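Local coordinates for protein alginate lyase (Aplysia kurodai, PDB 5GMT) that cleaves alginate as a lyase of polysaccharide lyase family 14, acting on glycosidic bonds with specificity for polymannuronate, at residues Thr14-Leu19 against Phe268-Pro273; Ser161-Arg166 against Asn227-Arg232; Arg60-Lys65 against His72-Ala77; Leu139-Arg144 against Phe184-Asn189. All coordinates share one frame; numbering follows the deposited sequence.

Contact 1: residues Thr14-Leu19 against Phe268-Pro273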
# COMPACT_ATOMS: atom_id res chain seq x y z
N THR A 14 -2.25 -13.92 -14.84
CA THR A 14 -0.82 -14.12 -15.07
C THR A 14 0.01 -13.42 -14.00
O THR A 14 -0.19 -12.24 -13.73
CB THR A 14 -0.39 -13.58 -16.44
OG1 THR A 14 -1.22 -14.14 -17.46
CG2 THR A 14 1.07 -13.91 -16.72
N THR A 15 0.96 -14.14 -13.40
CA THR A 15 1.90 -13.52 -12.48
C THR A 15 3.05 -12.91 -13.26
O THR A 15 3.75 -13.61 -13.99
CB THR A 15 2.44 -14.55 -11.45
OG1 THR A 15 1.35 -15.06 -10.68
CG2 THR A 15 3.44 -13.90 -10.53
N VAL A 16 3.24 -11.59 -13.15
CA VAL A 16 4.28 -10.92 -13.91
C VAL A 16 5.52 -10.65 -13.07
O VAL A 16 6.61 -10.51 -13.60
CB VAL A 16 3.76 -9.59 -14.54
CG1 VAL A 16 2.63 -9.88 -15.52
CG2 VAL A 16 3.29 -8.61 -13.47
N TRP A 17 5.36 -10.61 -11.74
CA TRP A 17 6.48 -10.40 -10.84
C TRP A 17 6.19 -11.00 -9.47
O TRP A 17 5.06 -10.99 -9.02
CB TRP A 17 6.78 -8.90 -10.71
CG TRP A 17 7.77 -8.53 -9.62
CD1 TRP A 17 9.14 -8.48 -9.73
CD2 TRP A 17 7.46 -8.13 -8.29
NE1 TRP A 17 9.69 -8.08 -8.53
CE2 TRP A 17 8.68 -7.86 -7.63
CE3 TRP A 17 6.27 -7.98 -7.58
CZ2 TRP A 17 8.74 -7.46 -6.31
CZ3 TRP A 17 6.33 -7.57 -6.26
CH2 TRP A 17 7.55 -7.32 -5.64
N SER A 18 7.22 -11.55 -8.83
CA SER A 18 7.09 -12.00 -7.45
C SER A 18 8.40 -11.81 -6.71
O SER A 18 9.46 -11.68 -7.33
CB SER A 18 6.65 -13.47 -7.38
OG SER A 18 7.67 -14.33 -7.85
N LEU A 19 8.32 -11.79 -5.39
CA LEU A 19 9.50 -11.72 -4.54
C LEU A 19 9.22 -12.50 -3.27
O LEU A 19 8.49 -12.05 -2.39
CB LEU A 19 9.87 -10.25 -4.25
CG LEU A 19 11.20 -9.96 -3.55
CD1 LEU A 19 11.73 -8.59 -3.95
CD2 LEU A 19 11.08 -10.05 -2.02
N PHE A 268 5.73 -11.45 -1.91
CA PHE A 268 5.16 -10.45 -2.82
C PHE A 268 4.79 -11.07 -4.17
O PHE A 268 5.52 -11.90 -4.70
CB PHE A 268 6.17 -9.33 -3.08
CG PHE A 268 6.44 -8.46 -1.89
CD1 PHE A 268 5.72 -7.29 -1.69
CD2 PHE A 268 7.43 -8.79 -0.97
CE1 PHE A 268 5.98 -6.49 -0.60
CE2 PHE A 268 7.70 -7.98 0.11
CZ PHE A 268 6.97 -6.82 0.29
N GLN A 269 3.66 -10.64 -4.73
CA GLN A 269 3.26 -11.04 -6.08
C GLN A 269 2.48 -9.93 -6.76
O GLN A 269 1.66 -9.27 -6.13
CB GLN A 269 2.38 -12.28 -6.08
CG GLN A 269 2.87 -13.49 -5.34
CD GLN A 269 1.82 -14.58 -5.33
OE1 GLN A 269 1.24 -14.91 -6.37
NE2 GLN A 269 1.53 -15.13 -4.15
N ILE A 270 2.72 -9.74 -8.06
CA ILE A 270 1.87 -8.87 -8.85
C ILE A 270 1.34 -9.68 -10.02
O ILE A 270 2.12 -10.23 -10.81
CB ILE A 270 2.61 -7.61 -9.33
CG1 ILE A 270 2.90 -6.69 -8.15
CG2 ILE A 270 1.78 -6.87 -10.36
CD1 ILE A 270 3.69 -5.43 -8.52
N LEU A 271 0.02 -9.78 -10.09
CA LEU A 271 -0.65 -10.43 -11.21
C LEU A 271 -1.41 -9.43 -12.05
O LEU A 271 -1.77 -8.35 -11.56
CB LEU A 271 -1.63 -11.50 -10.72
CG LEU A 271 -1.06 -12.58 -9.80
CD1 LEU A 271 -1.17 -12.14 -8.35
CD2 LEU A 271 -1.82 -13.88 -10.04
N THR A 272 -1.67 -9.78 -13.31
CA THR A 272 -2.45 -8.92 -14.19
C THR A 272 -3.65 -9.68 -14.75
O THR A 272 -3.53 -10.35 -15.78
CB THR A 272 -1.60 -8.39 -15.37
OG1 THR A 272 -1.01 -9.49 -16.07
CG2 THR A 272 -0.50 -7.46 -14.89
N PRO A 273 -4.80 -9.58 -14.07
CA PRO A 273 -6.01 -10.24 -14.58
C PRO A 273 -6.59 -9.45 -15.73
O PRO A 273 -6.17 -8.32 -15.98
CB PRO A 273 -6.95 -10.21 -13.38
CG PRO A 273 -6.57 -8.92 -12.67
CD PRO A 273 -5.08 -8.76 -12.88
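V16 and W17 both direct a backbone N-H at I270 O, a classic beta bulge in the antiparallel pairing of strand 14-19 with strand 261-272. The bond from V16 N to I270 O is 2.9 Å long; the one from W17 N to the same oxygen is weak. Past the bulge the pairing turns regular: I270 N meets W17 O at 2.8 Å, and L19 and F268 exchange two backbone bonds. W17, L19, F268 and I270 share one face of the sheet. There the W17 indole lies side by side with F268, its CH2 3.5 Å from F268 CB, while its CE3 comes to 3.7 Å from I270 CG1. CG of W17 is anti to the main-chain N (chi1 170°), which lays the six-membered half of the indole against both neighbours. On the other face T15 OG1 rests 3.4 Å from L271 CD2. The V16 and T272 side chains cross at about a right angle, V16 CG1 3.7 Å from T272 OG1. Strand 261-272 pairs on its far side with strand 92-102, where M93 and L95 meet I270. In the next shell, the H34 ring stacks on the W17 indole and F35 meets F268 edge-to-face. Replacing W17 by an alanine would probably leave F268 CB and I270 CG1 without their cover and H34 without its indole donor. That donor, W17 NE1, bonds to H34 O.

Contact 2: residues Ser161-Arg166 against Asn227-Arg232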
# COMPACT_ATOMS: atom_id res chain seq x y z
N SER A 161 -21.11 11.53 -7.94
CA SER A 161 -21.96 12.34 -7.07
C SER A 161 -22.20 11.63 -5.73
O SER A 161 -22.42 10.42 -5.69
CB SER A 161 -23.29 12.66 -7.75
OG SER A 161 -23.08 13.38 -8.95
N GLY A 162 -22.11 12.39 -4.65
CA GLY A 162 -22.37 11.85 -3.32
C GLY A 162 -21.23 11.05 -2.70
O GLY A 162 -21.41 10.48 -1.63
N PHE A 163 -20.08 11.01 -3.37
CA PHE A 163 -18.93 10.20 -2.92
C PHE A 163 -18.59 10.40 -1.44
O PHE A 163 -18.43 9.42 -0.70
CB PHE A 163 -17.69 10.52 -3.77
CG PHE A 163 -16.44 9.80 -3.34
CD1 PHE A 163 -16.17 8.52 -3.81
CD2 PHE A 163 -15.53 10.40 -2.47
CE1 PHE A 163 -15.00 7.85 -3.41
CE2 PHE A 163 -14.37 9.74 -2.08
CZ PHE A 163 -14.11 8.46 -2.55
N LYS A 164 -18.49 11.66 -1.02
CA LYS A 164 -18.10 11.99 0.34
C LYS A 164 -19.07 11.45 1.38
O LYS A 164 -18.69 11.21 2.52
CB LYS A 164 -17.98 13.51 0.49
CG LYS A 164 -16.81 14.09 -0.29
CD LYS A 164 -16.76 15.61 -0.22
CE LYS A 164 -15.52 16.15 -0.93
NZ LYS A 164 -14.25 15.73 -0.25
N ASP A 165 -20.32 11.22 0.96
CA ASP A 165 -21.38 10.77 1.87
C ASP A 165 -21.60 9.25 1.86
O ASP A 165 -22.52 8.75 2.51
CB ASP A 165 -22.70 11.46 1.52
CG ASP A 165 -22.66 12.94 1.78
OD1 ASP A 165 -22.09 13.35 2.81
OD2 ASP A 165 -23.19 13.71 0.94
N ARG A 166 -20.78 8.54 1.09
CA ARG A 166 -20.85 7.08 1.03
C ARG A 166 -20.58 6.48 2.40
O ARG A 166 -19.74 6.98 3.15
CB ARG A 166 -19.86 6.53 0.01
CG ARG A 166 -20.33 6.69 -1.43
CD ARG A 166 -19.21 6.45 -2.44
NE ARG A 166 -18.55 5.17 -2.24
CZ ARG A 166 -17.87 4.52 -3.17
NH1 ARG A 166 -17.77 5.02 -4.40
NH2 ARG A 166 -17.29 3.36 -2.88
N ASN A 227 -16.23 0.08 -4.87
CA ASN A 227 -16.50 0.24 -6.29
C ASN A 227 -16.90 1.66 -6.62
O ASN A 227 -16.87 2.55 -5.76
CB ASN A 227 -17.52 -0.77 -6.78
CG ASN A 227 -18.80 -0.74 -6.02
OD1 ASN A 227 -19.28 0.33 -5.61
ND2 ASN A 227 -19.38 -1.92 -5.82
N HIS A 228 -17.21 1.87 -7.90
CA HIS A 228 -17.56 3.19 -8.42
C HIS A 228 -16.51 4.24 -8.10
O HIS A 228 -16.82 5.32 -7.58
CB HIS A 228 -18.93 3.59 -7.88
CG HIS A 228 -20.01 2.63 -8.26
ND1 HIS A 228 -21.07 2.32 -7.43
CD2 HIS A 228 -20.17 1.86 -9.37
CE1 HIS A 228 -21.85 1.43 -8.03
NE2 HIS A 228 -21.33 1.14 -9.20
N LEU A 229 -15.26 3.92 -8.44
CA LEU A 229 -14.13 4.82 -8.27
C LEU A 229 -13.61 5.38 -9.57
O LEU A 229 -13.67 4.72 -10.61
CB LEU A 229 -12.97 4.09 -7.58
CG LEU A 229 -13.24 3.54 -6.19
CD1 LEU A 229 -11.93 2.97 -5.63
CD2 LEU A 229 -13.84 4.59 -5.26
N ARG A 230 -13.09 6.60 -9.51
CA ARG A 230 -12.33 7.18 -10.60
C ARG A 230 -10.86 7.29 -10.18
O ARG A 230 -10.56 7.90 -9.15
CB ARG A 230 -12.89 8.56 -10.98
CG ARG A 230 -12.00 9.32 -11.92
CD ARG A 230 -12.70 10.52 -12.48
NE ARG A 230 -13.69 10.14 -13.48
CZ ARG A 230 -14.95 10.56 -13.49
NH1 ARG A 230 -15.39 11.39 -12.56
NH2 ARG A 230 -15.77 10.16 -14.45
N MET A 231 -9.96 6.68 -10.96
CA MET A 231 -8.53 6.76 -10.69
C MET A 231 -7.83 7.70 -11.67
O MET A 231 -6.79 8.27 -11.36
CB MET A 231 -7.87 5.38 -10.78
CG MET A 231 -8.24 4.42 -9.66
SD MET A 231 -9.84 3.67 -9.97
CE MET A 231 -9.69 2.17 -8.97
N ARG A 232 -8.40 7.84 -12.86
CA ARG A 232 -7.73 8.61 -13.90
C ARG A 232 -8.74 9.39 -14.75
O ARG A 232 -9.91 9.01 -14.85
CB ARG A 232 -6.91 7.68 -14.78
CG ARG A 232 -7.76 6.58 -15.39
CD ARG A 232 -7.01 5.74 -16.40
NE ARG A 232 -7.90 4.77 -17.02
CZ ARG A 232 -7.61 4.08 -18.11
NH1 ARG A 232 -6.45 4.24 -18.72
NH2 ARG A 232 -8.51 3.23 -18.61
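F163 opens a short 3-10 turn (163-165) and R166 follows it directly, with backbone bonds from D165 N to G162 O and from R166 N to F163 O; they face a chain that turns a corner at H228, and the nearest CA pair, F163 and L229, is 9.0 Å apart, so side chains must span the gap. R166 does most of this. Its chain, bent at chi3 (53°), brings the guanidinium end-on to the carbonyl of N227, and two nitrogens grip the one oxygen: NH1 and NH2 each lie 3.0 Å from N227 O. Neither bond is straight, with N-H...O angles of 140° and 138°. NH1 also makes a weak bond to H228 O. H228 has left-handed backbone angles, which probably helps the N227 and H228 carbonyls to face the same guanidinium; it belongs to a G1 beta bulge in which H228 and L229 both face G208 at the end of strand 222-229. R166 thus ties the loop between strands 149-154 and 169-170 to the end of a strand in the other sheet of the beta sandwich, the fold of the concanavalin clan. D168 takes a salt bridge from NH2 and E160 one from NH1, so two carboxylates balance its charge and probably help fix the guanidinium's position. Beside the polar grip, L229 CD2 meets the edge of the F163 ring, 3.9 Å from CE1, the two side chains lying aslant. N227 OD1 stands over one face of the H228 imidazole, and H228 NE2 donates to G279 O.

Contact 3: residues Arg60-Lys65 against His72-Ala77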
# COMPACT_ATOMS: atom_id res chain seq x y z
N ARG A 60 12.36 -6.73 6.80
CA ARG A 60 11.91 -6.28 8.11
C ARG A 60 12.04 -4.78 8.23
O ARG A 60 13.08 -4.22 7.91
CB ARG A 60 12.69 -6.95 9.25
CG ARG A 60 12.04 -6.73 10.63
CD ARG A 60 12.94 -7.19 11.79
NE ARG A 60 14.00 -6.20 12.06
CZ ARG A 60 14.90 -6.31 13.03
NH1 ARG A 60 14.92 -7.36 13.84
NH2 ARG A 60 15.80 -5.34 13.19
N ILE A 61 10.97 -4.14 8.69
CA ILE A 61 10.96 -2.71 8.91
C ILE A 61 10.80 -2.43 10.40
O ILE A 61 9.88 -2.94 11.05
CB ILE A 61 9.80 -2.02 8.15
CG1 ILE A 61 9.79 -2.42 6.67
CG2 ILE A 61 9.88 -0.50 8.34
CD1 ILE A 61 11.06 -2.05 5.91
N PHE A 62 11.69 -1.59 10.92
CA PHE A 62 11.69 -1.21 12.32
C PHE A 62 11.09 0.19 12.50
O PHE A 62 11.50 1.13 11.81
CB PHE A 62 13.12 -1.27 12.87
CG PHE A 62 13.29 -0.63 14.20
CD1 PHE A 62 12.54 -1.06 15.29
CD2 PHE A 62 14.21 0.39 14.39
CE1 PHE A 62 12.71 -0.49 16.54
CE2 PHE A 62 14.38 0.98 15.63
CZ PHE A 62 13.63 0.53 16.71
N TYR A 63 10.12 0.32 13.41
CA TYR A 63 9.58 1.62 13.79
C TYR A 63 9.94 1.86 15.25
O TYR A 63 9.43 1.19 16.15
CB TYR A 63 8.06 1.70 13.62
CG TYR A 63 7.47 0.98 12.43
CD1 TYR A 63 7.08 1.67 11.28
CD2 TYR A 63 7.27 -0.40 12.47
CE1 TYR A 63 6.53 0.99 10.20
CE2 TYR A 63 6.74 -1.08 11.41
CZ TYR A 63 6.36 -0.38 10.27
OH TYR A 63 5.82 -1.06 9.22
N GLU A 64 10.81 2.83 15.47
CA GLU A 64 11.23 3.16 16.81
C GLU A 64 10.06 3.74 17.61
O GLU A 64 9.23 4.46 17.06
CB GLU A 64 12.37 4.16 16.74
CG GLU A 64 13.07 4.40 18.03
CD GLU A 64 14.53 4.72 17.79
OE1 GLU A 64 15.39 4.06 18.41
OE2 GLU A 64 14.80 5.62 16.95
N LYS A 65 10.02 3.43 18.90
CA LYS A 65 9.05 4.04 19.81
C LYS A 65 9.10 5.55 19.64
O LYS A 65 10.19 6.14 19.60
CB LYS A 65 9.35 3.64 21.26
CG LYS A 65 8.36 4.18 22.28
CD LYS A 65 8.60 3.54 23.65
CE LYS A 65 7.56 4.05 24.66
NZ LYS A 65 7.66 3.31 25.95
N HIS A 72 13.10 12.12 12.25
CA HIS A 72 14.24 11.99 11.34
C HIS A 72 14.73 10.53 11.21
O HIS A 72 15.17 10.12 10.14
CB HIS A 72 15.38 12.90 11.80
CG HIS A 72 16.52 13.02 10.84
ND1 HIS A 72 17.53 12.08 10.74
CD2 HIS A 72 16.85 14.00 9.96
CE1 HIS A 72 18.41 12.46 9.84
NE2 HIS A 72 18.02 13.62 9.35
N ASP A 73 14.62 9.76 12.30
CA ASP A 73 15.29 8.46 12.38
C ASP A 73 14.34 7.31 12.67
O ASP A 73 13.40 7.46 13.45
CB ASP A 73 16.38 8.49 13.46
CG ASP A 73 17.38 9.58 13.23
OD1 ASP A 73 17.96 9.64 12.12
OD2 ASP A 73 17.57 10.41 14.15
N HIS A 74 14.63 6.15 12.06
CA HIS A 74 13.95 4.89 12.31
C HIS A 74 12.43 5.02 12.34
O HIS A 74 11.79 4.58 13.29
CB HIS A 74 14.42 4.27 13.64
CG HIS A 74 15.91 4.21 13.78
ND1 HIS A 74 16.60 4.95 14.71
CD2 HIS A 74 16.84 3.50 13.09
CE1 HIS A 74 17.90 4.71 14.58
NE2 HIS A 74 18.06 3.84 13.61
N ARG A 75 11.87 5.63 11.30
CA ARG A 75 10.43 5.87 11.27
C ARG A 75 9.70 4.98 10.26
O ARG A 75 8.48 5.09 10.12
CB ARG A 75 10.13 7.34 10.96
CG ARG A 75 10.42 7.70 9.49
CD ARG A 75 10.01 9.13 9.17
NE ARG A 75 10.29 9.49 7.79
CZ ARG A 75 11.51 9.75 7.32
NH1 ARG A 75 12.56 9.67 8.13
NH2 ARG A 75 11.68 10.08 6.05
N GLY A 76 10.43 4.09 9.59
CA GLY A 76 9.84 3.22 8.59
C GLY A 76 10.57 3.34 7.27
O GLY A 76 11.73 3.77 7.24
N ALA A 77 9.92 2.99 6.17
CA ALA A 77 10.59 3.04 4.87
C ALA A 77 9.61 3.15 3.71
O ALA A 77 8.40 2.91 3.86
CB ALA A 77 11.45 1.81 4.69
O HOH W 1 13.26 7.58 16.46
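E64 and H74 meet with carboxylate and imidazole planes almost perpendicular, 89° apart, where the chain leaves strand 58-63 of one sheet of the beta sandwich and loops back to enter strand 76-81 of the other. H74 ND1 donates to E64 OE2 at 3.0 Å, a bent His-carboxylate bond that reaches the oxygen from above the carboxylate plane and lies somewhat off the ring plane too. E64 extends from the main chain with CG anti to N (chi1 -169°), then bends at chi2 to bring OE2 to the imidazole. Beside it, E64 N donates to H74 O at 3.0 Å, nearly straight. A water lies 3.0 Å from D73 O and next to E64 OE2, though its separation from OE2 is short enough to leave that link doubtful. An alanine in place of E64 would remove the carboxylate and is likely to leave H74 ND1 without its acceptor and the imidazole freer to turn. The F62 ring lies aslant to H74, planes at 54°, and touches it through CE2, 3.8 Å from H74 CB. Between the sheets, S46 OG bonds to both F62 O and G76 N. G76 takes backbone angles at which a CB would press on the preceding carbonyl, and it would also crowd the Y63 ring. That ring sends OH to T246 and S263, on strands of the two sheets. Deeper in, I61 CG2 lies 3.7 Å from G76 CA, and I61 CD1 reaches to 4.1 Å from A77 CB.

Contact 4: residues Leu139-Arg144 against Phe184-Asn189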
# COMPACT_ATOMS: atom_id res chain seq x y z
N LEU A 139 -2.83 3.88 -4.04
CA LEU A 139 -3.79 3.04 -3.35
C LEU A 139 -3.11 2.21 -2.27
O LEU A 139 -3.28 0.99 -2.22
CB LEU A 139 -4.51 2.14 -4.35
CG LEU A 139 -5.26 2.88 -5.47
CD1 LEU A 139 -5.67 1.94 -6.62
CD2 LEU A 139 -6.48 3.65 -4.93
N ARG A 140 -2.33 2.87 -1.43
CA ARG A 140 -1.82 2.23 -0.21
C ARG A 140 -2.94 1.76 0.71
O ARG A 140 -4.09 2.16 0.58
CB ARG A 140 -0.92 3.20 0.55
CG ARG A 140 0.35 3.58 -0.20
CD ARG A 140 1.09 4.65 0.55
NE ARG A 140 0.41 5.95 0.47
CZ ARG A 140 0.86 7.07 1.00
NH1 ARG A 140 2.01 7.10 1.67
NH2 ARG A 140 0.14 8.19 0.87
N LEU A 141 -2.58 0.87 1.63
CA LEU A 141 -3.47 0.51 2.73
C LEU A 141 -3.04 1.31 3.95
O LEU A 141 -1.93 1.86 3.97
CB LEU A 141 -3.44 -1.00 3.01
CG LEU A 141 -4.33 -1.94 2.19
CD1 LEU A 141 -4.02 -1.83 0.72
CD2 LEU A 141 -4.14 -3.39 2.67
N MET A 142 -3.91 1.42 4.94
CA MET A 142 -3.50 1.97 6.22
C MET A 142 -4.03 1.10 7.33
O MET A 142 -5.04 0.42 7.14
CB MET A 142 -4.00 3.41 6.41
CG MET A 142 -3.07 4.48 5.87
SD MET A 142 -3.47 6.14 6.48
CE MET A 142 -3.14 5.97 8.23
N TRP A 143 -3.34 1.08 8.46
CA TRP A 143 -3.98 0.61 9.68
C TRP A 143 -4.43 1.85 10.44
O TRP A 143 -4.02 2.97 10.13
CB TRP A 143 -3.06 -0.28 10.54
CG TRP A 143 -1.94 0.43 11.26
CD1 TRP A 143 -2.00 1.08 12.47
CD2 TRP A 143 -0.58 0.53 10.83
NE1 TRP A 143 -0.77 1.60 12.79
CE2 TRP A 143 0.12 1.26 11.81
CE3 TRP A 143 0.11 0.06 9.70
CZ2 TRP A 143 1.49 1.55 11.69
CZ3 TRP A 143 1.47 0.34 9.59
CH2 TRP A 143 2.14 1.08 10.58
N ARG A 144 -5.30 1.62 11.40
CA ARG A 144 -5.83 2.70 12.21
C ARG A 144 -5.84 2.25 13.65
O ARG A 144 -5.26 1.21 13.99
CB ARG A 144 -7.24 3.09 11.75
CG ARG A 144 -7.30 3.74 10.37
CD ARG A 144 -6.86 5.21 10.42
NE ARG A 144 -6.85 5.82 9.09
CZ ARG A 144 -6.46 7.07 8.85
NH1 ARG A 144 -6.46 7.55 7.61
NH2 ARG A 144 -6.07 7.85 9.85
N PHE A 184 -11.90 -4.62 7.47
CA PHE A 184 -10.94 -5.67 7.79
C PHE A 184 -10.06 -5.13 8.90
O PHE A 184 -10.05 -3.93 9.15
CB PHE A 184 -10.12 -6.09 6.56
CG PHE A 184 -9.55 -4.94 5.77
CD1 PHE A 184 -10.31 -4.32 4.78
CD2 PHE A 184 -8.26 -4.47 6.00
CE1 PHE A 184 -9.80 -3.26 4.05
CE2 PHE A 184 -7.74 -3.42 5.26
CZ PHE A 184 -8.51 -2.81 4.29
N ARG A 185 -9.35 -6.00 9.59
CA ARG A 185 -8.59 -5.58 10.75
C ARG A 185 -7.30 -6.38 10.84
O ARG A 185 -7.26 -7.55 10.47
CB ARG A 185 -9.41 -5.73 12.04
CG ARG A 185 -8.66 -5.29 13.32
CD ARG A 185 -9.53 -5.34 14.59
NE ARG A 185 -10.30 -4.11 14.79
CZ ARG A 185 -10.89 -3.76 15.94
NH1 ARG A 185 -10.80 -4.54 17.01
NH2 ARG A 185 -11.56 -2.62 16.01
N PHE A 186 -6.26 -5.72 11.32
CA PHE A 186 -4.96 -6.35 11.51
C PHE A 186 -4.79 -6.75 12.96
O PHE A 186 -5.22 -6.03 13.87
CB PHE A 186 -3.86 -5.40 11.07
CG PHE A 186 -4.00 -4.94 9.65
CD1 PHE A 186 -3.82 -5.84 8.61
CD2 PHE A 186 -4.32 -3.63 9.36
CE1 PHE A 186 -3.95 -5.43 7.28
CE2 PHE A 186 -4.46 -3.22 8.04
CZ PHE A 186 -4.28 -4.12 7.00
N MET A 187 -4.15 -7.90 13.18
CA MET A 187 -3.96 -8.44 14.52
C MET A 187 -2.49 -8.47 14.91
O MET A 187 -1.65 -8.89 14.12
CB MET A 187 -4.54 -9.85 14.61
CG MET A 187 -6.00 -9.93 14.21
SD MET A 187 -6.67 -11.58 14.47
CE MET A 187 -6.67 -11.67 16.26
N ASN A 188 -2.20 -8.03 16.12
CA ASN A 188 -0.85 -8.11 16.66
C ASN A 188 -0.31 -9.54 16.68
O ASN A 188 -1.06 -10.49 16.91
CB ASN A 188 -0.82 -7.51 18.07
CG ASN A 188 0.58 -7.38 18.62
OD1 ASN A 188 1.55 -7.33 17.87
ND2 ASN A 188 0.68 -7.29 19.94
N ASN A 189 0.99 -9.67 16.41
CA ASN A 189 1.72 -10.93 16.52
C ASN A 189 1.18 -12.04 15.64
O ASN A 189 1.19 -13.22 16.02
CB ASN A 189 1.76 -11.37 17.99
CG ASN A 189 2.47 -10.36 18.88
OD1 ASN A 189 3.49 -9.78 18.49
ND2 ASN A 189 1.92 -10.12 20.07
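L141 points its CD2 at two phenylalanines, F184 and F186, inside the beta sandwich, where strand 136-143 of one sheet meets the loop that leads into strand 191-199 of the other. The apolar contacts come first. L141 CD2 is 4.4 Å from F184 CE2 and likewise 4.4 Å from F186 CZ, the latter approached at the ring edge. W143 gives F186 its CB rather than its indole, at 3.8 Å from CD2. With CG of W143 between N and the carbonyl carbon (chi1 72°), the indole is directed elsewhere, to a group of rings, F104, F106 and F248, that it meets edge-to-face, and NE1 donates to F106 O. F186 meets the F101 ring at a slant, and aliphatic side chains of strand 208-216 pack on the loop: I212 and V214 on F184, V214 on F186. L141 itself leans on I194 and E196 of strand 191-199, so the same leucine is packed against both sheet and loop. Polar contact across the pair is slight, and no hydrogen bond joins the two segments. Instead the backbone carbonyl of M142 meets the rim of the F186 ring in its plane, M142 O lying 3.8 Å from F186 CE2.

Contact 4 is the buried one, its centre about 10 Å from the chain's centre, with no hydrogen bond between its segments; contacts 1, 2 and 3 lie 15 to 19 Å out, are partly exposed, and add polar bonds to their packing. Contact 1 joins neighbouring strands of a single sheet by backbone bonding. Contact 3 joins the ends of strands of the two sheets, by a histidine-carboxylate pair and a backbone bond, while contacts 2 and 4 each set a loop against a strand, by an arginine on carbonyls and by apolar side chains. Strands 58-63 and 261-272 are neighbours, linking contacts 1 and 3. F248 meets both Y63 of contact 3 and W143 of contact 4.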